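PDB 3VV5: amino acid ABC transporter, binding protein from Thermus thermophilus, which binds the lysine analogue (S)-2-aminoethyl-L-cysteine as the periplasmic substrate-binding protein of an ABC transporter involved in its uptake. Local coordinates for residues V26-I38 with A222-R234. Sequence-based numbering, arbitrary orientation.
Sequences VRSFEEIKRSGEI and AKGNKSLLDALNR
V26 lays CG1 against A222 CB and alongside the N225 amide, whose ND2 donates to R27 O (2.9 Å) from above the carbonyl plane. N225 is also the N-cap of helix 226-242, its OD1 accepting from L228 N, so the one amide ties the loop 26-28 to the helix start. A leucine here would probably leave R27 O without this donor and the first turn without its cap. S28 forms a capping box with E31 on helix 29-35, while S227 OG accepts from F29 N (3.0 Å, 154°) and donates to E30 OE2 (2.7 Å). With CG anti to its backbone N (chi1 176°), the F29 ring enters a hole formed by S227, L228, A231 and R234; A231 CB lies over one face, 3.8 Å from the centroid, in a CH-pi contact. The I32 side chain crosses that of L228 at about a right angle, CD1 touching L228 CD2 (3.7 Å), and I38 CD1 meets L228 CD1 tip to tip (3.9 Å). The axes of segments 29-35 and 226-234 approach to 9.2 Å, directions 70° apart. This is structural packing within one lobe of the family's two-lobed fold: L228 also packs on V221 of strand 206-222, and I38, in strand 37-42, on F98 of neighbouring strand 98-100 and A70 of helix 61-72.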
ATOM      1  N   VAL A  26      -3.582  10.317  20.460  1.00 30.14           N
ATOM      2  CA  VAL A  26      -2.300  10.466  19.761  1.00 28.41           C
ATOM      3  C   VAL A  26      -1.201  10.361  20.830  1.00 27.54           C
ATOM      4  O   VAL A  26      -1.137  11.186  21.743  1.00 27.24           O
ATOM      5  CB  VAL A  26      -2.225  11.793  18.966  1.00 28.83           C
ATOM      6  CG1 VAL A  26      -0.922  11.891  18.157  1.00 28.56           C
ATOM      7  CG2 VAL A  26      -3.432  11.943  18.042  1.00 28.97           C
ATOM      8  N   ARG A  27      -0.368   9.327  20.742  1.00 25.43           N
ATOM      9  CA  ARG A  27       0.639   9.072  21.765  1.00 23.89           C
ATOM     10  C   ARG A  27       2.042   9.373  21.246  1.00 22.89           C
ATOM     11  O   ARG A  27       2.403   8.978  20.147  1.00 21.53           O
ATOM     12  CB  ARG A  27       0.578   7.621  22.256  1.00 23.76           C
ATOM     13  CG  ARG A  27      -0.801   7.091  22.675  1.00 24.18           C
ATOM     14  CD  ARG A  27      -0.663   5.757  23.438  1.00 25.59           C
ATOM     15  NE  ARG A  27      -0.276   4.659  22.554  1.00 25.96           N
ATOM     16  CZ  ARG A  27       0.317   3.531  22.948  1.00 26.99           C
ATOM     17  NH1 ARG A  27       0.619   2.599  22.052  1.00 26.97           N
ATOM     18  NH2 ARG A  27       0.615   3.326  24.227  1.00 26.71           N
ATOM     19  N   SER A  28       2.837  10.065  22.057  1.00 22.30           N
ATOM     20  CA  SER A  28       4.237  10.308  21.725  1.00 21.02           C
ATOM     21  C   SER A  28       5.030   9.015  21.887  1.00 20.56           C
ATOM     22  O   SER A  28       4.566   8.068  22.536  1.00 19.61           O
ATOM     23  CB  SER A  28       4.812  11.356  22.668  1.00 21.26           C
ATOM     24  OG  SER A  28       5.089  10.724  23.904  1.00 22.07           O
ATOM     25  N   PHE A  29       6.245   8.995  21.339  1.00 20.04           N
ATOM     26  CA  PHE A  29       7.082   7.800  21.382  1.00 20.75           C
ATOM     27  C   PHE A  29       7.398   7.352  22.809  1.00 21.12           C
ATOM     28  O   PHE A  29       7.381   6.154  23.117  1.00 20.44           O
ATOM     29  CB  PHE A  29       8.395   8.007  20.612  1.00 20.36           C
ATOM     30  CG  PHE A  29       9.321   6.829  20.705  1.00 20.07           C
ATOM     31  CD1 PHE A  29       8.974   5.616  20.121  1.00 19.28           C
ATOM     32  CD2 PHE A  29      10.516   6.918  21.418  1.00 19.78           C
ATOM     33  CE1 PHE A  29       9.806   4.489  20.234  1.00 19.16           C
ATOM     34  CE2 PHE A  29      11.366   5.823  21.532  1.00 20.94           C
ATOM     35  CZ  PHE A  29      11.006   4.593  20.942  1.00 21.42           C
ATOM     36  N   GLU A  30       7.732   8.326  23.655  1.00 22.05           N
ATOM     37  CA  GLU A  30       7.999   8.092  25.071  1.00 23.67           C
ATOM     38  C   GLU A  30       6.794   7.400  25.777  1.00 23.20           C
ATOM     39  O   GLU A  30       6.958   6.420  26.526  1.00 22.90           O
ATOM     40  CB  GLU A  30       8.448   9.410  25.757  1.00 24.59           C
ATOM     41  CG  GLU A  30       7.799  10.756  25.224  1.00 27.99           C
ATOM     42  CD  GLU A  30       8.737  11.626  24.338  1.00 32.71           C
ATOM     43  OE1 GLU A  30       9.894  11.885  24.734  1.00 35.18           O
ATOM     44  OE2 GLU A  30       8.316  12.084  23.257  1.00 32.40           O
ATOM     45  N   GLU A  31       5.594   7.873  25.480  1.00 23.34           N
ATOM     46  CA  GLU A  31       4.353   7.259  25.970  1.00 23.54           C
ATOM     47  C   GLU A  31       4.122   5.832  25.459  1.00 22.70           C
ATOM     48  O   GLU A  31       3.756   4.956  26.230  1.00 22.25           O
ATOM     49  CB  GLU A  31       3.160   8.133  25.631  1.00 24.30           C
ATOM     50  CG  GLU A  31       3.082   9.381  26.497  1.00 28.70           C
ATOM     51  CD  GLU A  31       2.663  10.611  25.720  1.00 33.01           C
ATOM     52  OE1 GLU A  31       1.690  10.520  24.933  1.00 33.90           O
ATOM     53  OE2 GLU A  31       3.320  11.667  25.900  1.00 35.90           O
ATOM     54  N   ILE A  32       4.340   5.613  24.165  1.00 21.34           N
ATOM     55  CA  ILE A  32       4.256   4.274  23.577  1.00 20.48           C
ATOM     56  C   ILE A  32       5.290   3.364  24.242  1.00 21.04           C
ATOM     57  O   ILE A  32       4.964   2.278  24.681  1.00 20.12           O
ATOM     58  CB  ILE A  32       4.412   4.338  22.032  1.00 19.86           C
ATOM     59  CG1 ILE A  32       3.196   5.057  21.423  1.00 18.03           C
ATOM     60  CG2 ILE A  32       4.561   2.939  21.437  1.00 19.50           C
ATOM     61  CD1 ILE A  32       3.435   5.806  20.113  1.00 15.29           C
ATOM     62  N   LYS A  33       6.520   3.848  24.356  1.00 22.42           N
ATOM     63  CA  LYS A  33       7.614   3.135  25.018  1.00 24.74           C
ATOM     64  C   LYS A  33       7.234   2.505  26.372  1.00 25.42           C
ATOM     65  O   LYS A  33       7.397   1.302  26.600  1.00 25.58           O
ATOM     66  CB  LYS A  33       8.764   4.110  25.239  1.00 25.03           C
ATOM     67  CG  LYS A  33      10.156   3.642  24.864  1.00 28.60           C
ATOM     68  CD  LYS A  33      10.527   2.262  25.391  1.00 30.84           C
ATOM     69  CE  LYS A  33      10.437   1.241  24.267  1.00 31.69           C
ATOM     70  NZ  LYS A  33      11.497   0.206  24.364  1.00 34.16           N
ATOM     71  N   ARG A  34       6.740   3.333  27.273  1.00 26.72           N
ATOM     72  CA  ARG A  34       6.426   2.878  28.619  1.00 27.75           C
ATOM     73  C   ARG A  34       5.280   1.856  28.639  1.00 27.28           C
ATOM     74  O   ARG A  34       5.232   0.992  29.515  1.00 27.50           O
ATOM     75  CB  ARG A  34       6.119   4.069  29.517  1.00 28.60           C
ATOM     76  CG  ARG A  34       5.029   4.981  29.009  1.00 30.86           C
ATOM     77  CD  ARG A  34       3.646   4.600  29.535  1.00 35.58           C
ATOM     78  NE  ARG A  34       2.568   5.316  28.845  1.00 38.32           N
ATOM     79  CZ  ARG A  34       2.373   6.632  28.918  1.00 41.45           C
ATOM     80  NH1 ARG A  34       3.200   7.404  29.627  1.00 41.75           N
ATOM     81  NH2 ARG A  34       1.356   7.185  28.269  1.00 42.50           N
ATOM     82  N   SER A  35       4.375   1.945  27.669  1.00 26.34           N
ATOM     83  CA  SER A  35       3.276   0.984  27.594  1.00 26.05           C
ATOM     84  C   SER A  35       3.788  -0.352  27.088  1.00 25.19           C
ATOM     85  O   SER A  35       3.204  -1.388  27.385  1.00 25.53           O
ATOM     86  CB  SER A  35       2.113   1.501  26.751  1.00 25.67           C
ATOM     87  OG  SER A  35       2.387   1.371  25.363  1.00 27.46           O
ATOM     88  N   GLY A  36       4.896  -0.325  26.341  1.00 24.86           N
ATOM     89  CA  GLY A  36       5.517  -1.546  25.828  1.00 23.30           C
ATOM     90  C   GLY A  36       4.883  -2.067  24.551  1.00 22.64           C
ATOM     91  O   GLY A  36       5.381  -3.025  23.966  1.00 22.45           O
ATOM     92  N   GLU A  37       3.794  -1.443  24.107  1.00 22.01           N
ATOM     93  CA  GLU A  37       3.116  -1.867  22.864  1.00 21.93           C
ATOM     94  C   GLU A  37       2.859  -0.697  21.911  1.00 20.55           C
ATOM     95  O   GLU A  37       2.579   0.404  22.348  1.00 19.94           O
ATOM     96  CB  GLU A  37       1.801  -2.602  23.157  1.00 23.37           C
ATOM     97  CG  GLU A  37       0.865  -1.882  24.143  1.00 27.62           C
ATOM     98  CD  GLU A  37      -0.492  -1.539  23.554  1.00 33.99           C
ATOM     99  OE1 GLU A  37      -0.938  -0.381  23.763  1.00 36.45           O
ATOM    100  OE2 GLU A  37      -1.113  -2.410  22.891  1.00 35.94           O
ATOM    101  N   ILE A  38       2.963  -0.955  20.605  1.00 19.47           N
ATOM    102  CA  ILE A  38       2.610   0.022  19.584  1.00 17.78           C
ATOM    103  C   ILE A  38       1.475  -0.545  18.706  1.00 17.12           C
ATOM    104  O   ILE A  38       1.552  -1.685  18.200  1.00 15.88           O
ATOM    105  CB  ILE A  38       3.849   0.441  18.741  1.00 17.99           C
ATOM    106  CG1 ILE A  38       3.518   1.656  17.852  1.00 18.36           C
ATOM    107  CG2 ILE A  38       4.403  -0.750  17.905  1.00 17.78           C
ATOM    108  CD1 ILE A  38       4.720   2.459  17.449  1.00 19.33           C
ATOM    109  N   ALA A 222      -0.113  10.412  13.032  1.00 15.61           N
ATOM    110  CA  ALA A 222      -1.094  11.499  13.176  1.00 16.42           C
ATOM    111  C   ALA A 222      -0.411  12.856  12.977  1.00 16.74           C
ATOM    112  O   ALA A 222       0.719  13.041  13.411  1.00 16.55           O
ATOM    113  CB  ALA A 222      -1.755  11.439  14.548  1.00 16.39           C
ATOM    114  N   LYS A 223      -1.090  13.801  12.325  1.00 17.36           N
ATOM    115  CA  LYS A 223      -0.460  15.072  11.978  1.00 17.93           C
ATOM    116  C   LYS A 223       0.075  15.731  13.257  1.00 18.25           C
ATOM    117  O   LYS A 223      -0.623  15.785  14.267  1.00 18.53           O
ATOM    118  CB  LYS A 223      -1.438  15.995  11.219  1.00 18.80           C
ATOM    119  CG  LYS A 223      -0.897  17.400  10.867  1.00 18.46           C
ATOM    120  CD  LYS A 223       0.416  17.368  10.088  1.00 22.90           C
ATOM    121  CE  LYS A 223       0.214  17.444   8.590  1.00 22.05           C
ATOM    122  NZ  LYS A 223       1.492  17.490   7.831  1.00 23.04           N
ATOM    123  N   GLY A 224       1.336  16.157  13.228  1.00 17.85           N
ATOM    124  CA  GLY A 224       1.957  16.767  14.415  1.00 17.96           C
ATOM    125  C   GLY A 224       2.588  15.820  15.427  1.00 17.63           C
ATOM    126  O   GLY A 224       3.140  16.270  16.442  1.00 17.72           O
ATOM    127  N   ASN A 225       2.482  14.504  15.204  1.00 17.67           N
ATOM    128  CA  ASN A 225       3.130  13.544  16.111  1.00 16.91           C
ATOM    129  C   ASN A 225       4.611  13.373  15.759  1.00 17.42           C
ATOM    130  O   ASN A 225       5.067  12.274  15.358  1.00 15.89           O
ATOM    131  CB  ASN A 225       2.382  12.188  16.160  1.00 17.04           C
ATOM    132  CG  ASN A 225       2.885  11.275  17.286  1.00 16.99           C
ATOM    133  OD1 ASN A 225       3.835  11.603  18.007  1.00 15.57           O
ATOM    134  ND2 ASN A 225       2.239  10.130  17.440  1.00 13.26           N
ATOM    135  N   LYS A 226       5.364  14.468  15.922  1.00 16.80           N
ATOM    136  CA  LYS A 226       6.776  14.518  15.509  1.00 16.98           C
ATOM    137  C   LYS A 226       7.645  13.579  16.352  1.00 16.42           C
ATOM    138  O   LYS A 226       8.667  13.092  15.884  1.00 16.70           O
ATOM    139  CB  LYS A 226       7.302  15.967  15.533  1.00 17.80           C
ATOM    140  CG  LYS A 226       6.678  16.898  14.462  1.00 20.58           C
ATOM    141  CD  LYS A 226       7.120  16.478  13.031  1.00 25.66           C
ATOM    142  CE  LYS A 226       6.726  17.469  11.910  1.00 27.34           C
ATOM    143  NZ  LYS A 226       5.267  17.828  11.886  1.00 29.88           N
ATOM    144  N   SER A 227       7.229  13.323  17.593  1.00 15.71           N
ATOM    145  CA  SER A 227       7.905  12.370  18.474  1.00 15.68           C
ATOM    146  C   SER A 227       7.955  10.966  17.850  1.00 15.11           C
ATOM    147  O   SER A 227       9.044  10.396  17.649  1.00 14.35           O
ATOM    148  CB  SER A 227       7.191  12.322  19.836  1.00 15.49           C
ATOM    149  OG  SER A 227       7.842  11.394  20.671  1.00 18.33           O
ATOM    150  N   LEU A 228       6.783  10.423  17.516  1.00 14.11           N
ATOM    151  CA  LEU A 228       6.735   9.112  16.863  1.00 13.48           C
ATOM    152  C   LEU A 228       7.363   9.140  15.479  1.00 13.84           C
ATOM    153  O   LEU A 228       8.091   8.210  15.117  1.00 13.44           O
ATOM    154  CB  LEU A 228       5.307   8.536  16.809  1.00 13.56           C
ATOM    155  CG  LEU A 228       5.130   7.103  16.273  1.00 12.37           C
ATOM    156  CD1 LEU A 228       6.096   6.104  16.911  1.00 10.88           C
ATOM    157  CD2 LEU A 228       3.710   6.607  16.483  1.00 10.79           C
ATOM    158  N   LEU A 229       7.090  10.201  14.706  1.00 13.56           N
ATOM    159  CA  LEU A 229       7.698  10.381  13.381  1.00 13.87           C
ATOM    160  C   LEU A 229       9.237  10.198  13.395  1.00 14.11           C
ATOM    161  O   LEU A 229       9.797   9.429  12.576  1.00 13.04           O
ATOM    162  CB  LEU A 229       7.319  11.752  12.772  1.00 13.82           C
ATOM    163  CG  LEU A 229       7.699  12.003  11.299  1.00 14.07           C
ATOM    164  CD1 LEU A 229       6.943  11.057  10.346  1.00 13.72           C
ATOM    165  CD2 LEU A 229       7.446  13.434  10.916  1.00 16.05           C
ATOM    166  N   ASP A 230       9.905  10.895  14.318  1.00 14.02           N
ATOM    167  CA  ASP A 230      11.359  10.753  14.455  1.00 15.05           C
ATOM    168  C   ASP A 230      11.743   9.294  14.744  1.00 13.95           C
ATOM    169  O   ASP A 230      12.641   8.750  14.090  1.00 13.73           O
ATOM    170  CB  ASP A 230      11.938  11.699  15.525  1.00 16.07           C
ATOM    171  CG  ASP A 230      13.480  11.641  15.607  1.00 19.15           C
ATOM    172  OD1 ASP A 230      14.155  11.460  14.562  1.00 21.48           O
ATOM    173  OD2 ASP A 230      14.022  11.768  16.737  1.00 25.08           O
ATOM    174  N   ALA A 231      11.064   8.657  15.699  1.00 12.68           N
ATOM    175  CA  ALA A 231      11.386   7.256  16.047  1.00 12.28           C
ATOM    176  C   ALA A 231      11.194   6.295  14.879  1.00 12.08           C
ATOM    177  O   ALA A 231      12.024   5.413  14.656  1.00 11.18           O
ATOM    178  CB  ALA A 231      10.582   6.782  17.257  1.00 12.39           C
ATOM    179  N   LEU A 232      10.111   6.465  14.112  1.00 11.32           N
ATOM    180  CA  LEU A 232       9.888   5.573  12.980  1.00 10.94           C
ATOM    181  C   LEU A 232      10.922   5.815  11.889  1.00 10.83           C
ATOM    182  O   LEU A 232      11.444   4.856  11.303  1.00 11.64           O
ATOM    183  CB  LEU A 232       8.446   5.680  12.428  1.00 11.13           C
ATOM    184  CG  LEU A 232       7.340   5.272  13.414  1.00 10.63           C
ATOM    185  CD1 LEU A 232       5.951   5.629  12.815  1.00 10.61           C
ATOM    186  CD2 LEU A 232       7.385   3.785  13.711  1.00 11.76           C
ATOM    187  N   ASN A 233      11.237   7.075  11.625  1.00 10.21           N
ATOM    188  CA  ASN A 233      12.286   7.400  10.653  1.00  9.95           C
ATOM    189  C   ASN A 233      13.631   6.806  11.045  1.00 10.05           C
ATOM    190  O   ASN A 233      14.380   6.297  10.196  1.00 10.51           O
ATOM    191  CB  ASN A 233      12.406   8.926  10.478  1.00  9.20           C
ATOM    192  CG  ASN A 233      11.412   9.470   9.468  1.00 11.70           C
ATOM    193  OD1 ASN A 233      11.079   8.805   8.482  1.00 12.05           O
ATOM    194  ND2 ASN A 233      10.939  10.670   9.707  1.00 11.31           N
ATOM    195  N   ARG A 234      13.952   6.907  12.332  1.00 10.31           N
ATOM    196  CA  ARG A 234      15.217   6.395  12.833  1.00 10.92           C
ATOM    197  C   ARG A 234      15.318   4.870  12.627  1.00 10.73           C
ATOM    198  O   ARG A 234      16.295   4.376  12.063  1.00 10.18           O
ATOM    199  CB  ARG A 234      15.429   6.760  14.304  1.00 11.07           C
ATOM    200  CG  ARG A 234      16.691   6.069  14.902  1.00 14.63           C
ATOM    201  CD  ARG A 234      16.962   6.392  16.372  1.00 17.95           C
ATOM    202  NE  ARG A 234      15.942   5.838  17.278  1.00 19.63           N
ATOM    203  CZ  ARG A 234      14.964   6.549  17.842  1.00 20.35           C
ATOM    204  NH1 ARG A 234      14.102   5.965  18.677  1.00 20.10           N
ATOM    205  NH2 ARG A 234      14.839   7.849  17.580  1.00 20.03           N
TER